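C381 turret protein (Sulfolobus turreted icosahedral virus, PDB 4IND) probably builds the pentameric turret on the virus surface, each chain stacking three jelly-roll domains end to end. Local coordinates at residues Q285-Q291 with N350-L354. Numbering follows the deposited sequence. Where two conformers were deposited one is given.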
loop_
_atom_site.group_PDB
_atom_site.type_symbol
_atom_site.label_atom_id
_atom_site.label_comp_id
_atom_site.label_asym_id
_atom_site.label_seq_id
_atom_site.Cartn_x
_atom_site.Cartn_y
_atom_site.Cartn_z
ATOM N N GLN A 285 0.608 25.973 34.508
ATOM C CA GLN A 285 0.029 24.749 35.043
ATOM C C GLN A 285 0.128 23.606 34.047
ATOM O O GLN A 285 -0.414 23.690 32.944
ATOM C CB GLN A 285 -1.435 24.992 35.392
ATOM C CG GLN A 285 -2.203 23.738 35.763
ATOM C CD GLN A 285 -1.815 23.210 37.118
ATOM O OE1 GLN A 285 -1.939 23.908 38.124
ATOM N NE2 GLN A 285 -1.334 21.974 37.156
ATOM N N SER A 286 0.823 22.538 34.424
ATOM C CA SER A 286 0.888 21.362 33.563
ATOM C C SER A 286 -0.476 20.705 33.543
ATOM O O SER A 286 -1.114 20.561 34.585
ATOM C CB SER A 286 1.943 20.372 34.061
ATOM O OG SER A 286 1.905 19.181 33.289
ATOM N N ILE A 287 -0.930 20.319 32.357
ATOM C CA ILE A 287 -2.203 19.628 32.235
ATOM C C ILE A 287 -1.933 18.156 32.012
ATOM O O ILE A 287 -2.538 17.287 32.654
ATOM C CB ILE A 287 -3.025 20.155 31.044
ATOM C CG1 ILE A 287 -3.221 21.664 31.168
ATOM C CG2 ILE A 287 -4.361 19.438 30.959
ATOM C CD1 ILE A 287 -3.791 22.078 32.490
ATOM N N LEU A 288 -1.018 17.868 31.095
ATOM C CA LEU A 288 -0.692 16.493 30.782
ATOM C C LEU A 288 0.690 16.410 30.149
ATOM O O LEU A 288 1.058 17.244 29.328
ATOM C CB LEU A 288 -1.752 15.906 29.851
ATOM C CG LEU A 288 -1.789 14.385 29.702
ATOM C CD1 LEU A 288 -1.324 13.707 30.990
ATOM C CD2 LEU A 288 -3.200 13.951 29.334
ATOM N N ASN A 289 1.452 15.401 30.552
ATOM C CA ASN A 289 2.790 15.167 30.009
ATOM C C ASN A 289 3.014 13.671 29.868
ATOM O O ASN A 289 3.161 12.969 30.871
ATOM C CB ASN A 289 3.864 15.786 30.905
ATOM C CG ASN A 289 5.264 15.615 30.337
ATOM O OD1 ASN A 289 5.487 14.798 29.433
ATOM N ND2 ASN A 289 6.212 16.382 30.858
ATOM N N VAL A 290 3.009 13.170 28.634
ATOM C CA VAL A 290 3.186 11.722 28.431
ATOM C C VAL A 290 4.514 11.403 27.776
ATOM O O VAL A 290 4.724 10.297 27.264
ATOM C CB VAL A 290 2.007 11.080 27.665
ATOM C CG1 VAL A 290 0.692 11.324 28.422
ATOM C CG2 VAL A 290 1.911 11.655 26.242
ATOM N N GLN A 291 5.434 12.355 27.819
ATOM C CA GLN A 291 6.778 12.091 27.271
ATOM C C GLN A 291 7.425 10.871 27.935
ATOM O O GLN A 291 7.425 10.749 29.164
ATOM C CB GLN A 291 7.699 13.311 27.432
ATOM C CG GLN A 291 9.103 13.084 26.839
ATOM C CD GLN A 291 10.077 14.200 27.166
ATOM O OE1 GLN A 291 9.997 14.819 28.231
ATOM N NE2 GLN A 291 11.010 14.460 26.251
ATOM N N ASN A 350 3.049 15.847 22.997
ATOM C CA ASN A 350 3.034 14.895 24.109
ATOM C C ASN A 350 3.046 15.603 25.450
ATOM O O ASN A 350 3.165 14.974 26.503
ATOM C CB ASN A 350 4.190 13.882 24.006
ATOM C CG ASN A 350 5.546 14.537 23.876
ATOM O OD1 ASN A 350 5.720 15.697 24.232
ATOM N ND2 ASN A 350 6.524 13.787 23.345
ATOM N N SER A 351 2.938 16.926 25.414
ATOM C CA SER A 351 2.854 17.704 26.648
ATOM C C SER A 351 2.021 18.962 26.447
ATOM O O SER A 351 2.178 19.664 25.443
ATOM C CB SER A 351 4.246 18.051 27.160
ATOM O OG SER A 351 4.163 18.686 28.416
ATOM N N ILE A 352 1.125 19.222 27.403
ATOM C CA ILE A 352 0.192 20.350 27.364
ATOM C C ILE A 352 0.284 21.132 28.666
ATOM O O ILE A 352 0.296 20.538 29.739
ATOM C CB ILE A 352 -1.256 19.872 27.278
ATOM C CG1 ILE A 352 -1.421 18.864 26.158
ATOM C CG2 ILE A 352 -2.205 21.051 27.089
ATOM C CD1 ILE A 352 -1.131 19.433 24.813
ATOM N N GLN A 353 0.324 22.459 28.578
ATOM C CA GLN A 353 0.267 23.297 29.774
ATOM C C GLN A 353 -0.620 24.524 29.536
ATOM O O GLN A 353 -0.852 24.937 28.396
ATOM C CB GLN A 353 1.671 23.725 30.220
ATOM C CG GLN A 353 2.371 24.654 29.231
ATOM C CD GLN A 353 3.804 24.966 29.625
ATOM O OE1 GLN A 353 4.435 24.219 30.382
ATOM N NE2 GLN A 353 4.326 26.087 29.116
ATOM N N LEU A 354 -1.143 25.077 30.621
ATOM C CA LEU A 354 -1.907 26.319 30.569
ATOM C C LEU A 354 -1.106 27.415 31.246
ATOM O O LEU A 354 -0.659 27.266 32.394
ATOM C CB LEU A 354 -3.243 26.166 31.284
ATOM C CG LEU A 354 -4.176 27.374 31.198
ATOM C CD1 LEU A 354 -4.719 27.528 29.786
ATOM C CD2 LEU A 354 -5.316 27.227 32.186
HETATM O O HOH W 1 3.152 19.416 31.112
#
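With chi1 at -51°, Ile352 sets its CG2 branch trans to its own backbone N and against Ile287, whose CB lies 4.1 Å from Ile352 CG2. The chi1 of -56° in Ile287 sends its CG1 branch across the neighbouring strand, CG1 coming to 4.0 Å from Leu354 N and CD1 near Leu354 CB. Between Ser286 and Leu288 the register slips by one residue: Ile287 and Leu288 both face Ile352, whose carbonyl O accepts from Ile287 N at 2.9 Å and, over a longer reach, from Leu288 N at 3.3 Å. Both donors approach that oxygen from one face of the carbonyl plane. Gln285 and Leu354 exchange two backbone bonds, and Ile352 N donates to Leu288 O. Ser286 and Ser351 line the opposite face of the sheet, where one water touches both hydroxyls and weakly donates to Ile352 O; Ser351 OG also hydrogen-bonds to Tyr327 OH. The ladder ends at Val290 N, which donates to Asn350 O at 2.8 Å, and Val290 CG2 packs against Asn350 CB. Here Asn289 OD1 accepts from Gln291 N at 2.9 Å in an Asx turn, as the chain leaves the strand. On the inner face, Ile287, Leu288 and Ile352 all pack on the facing sheet, the first two on strand 365-377 and Ile352 on Leu297 and Leu299 of strand 295-305. Strand 283-289 is the outermost strand of its sheet within the chain; a classic beta bulge marks its pairing with strand 351-358 in the two-sheet sandwich of a jelly roll.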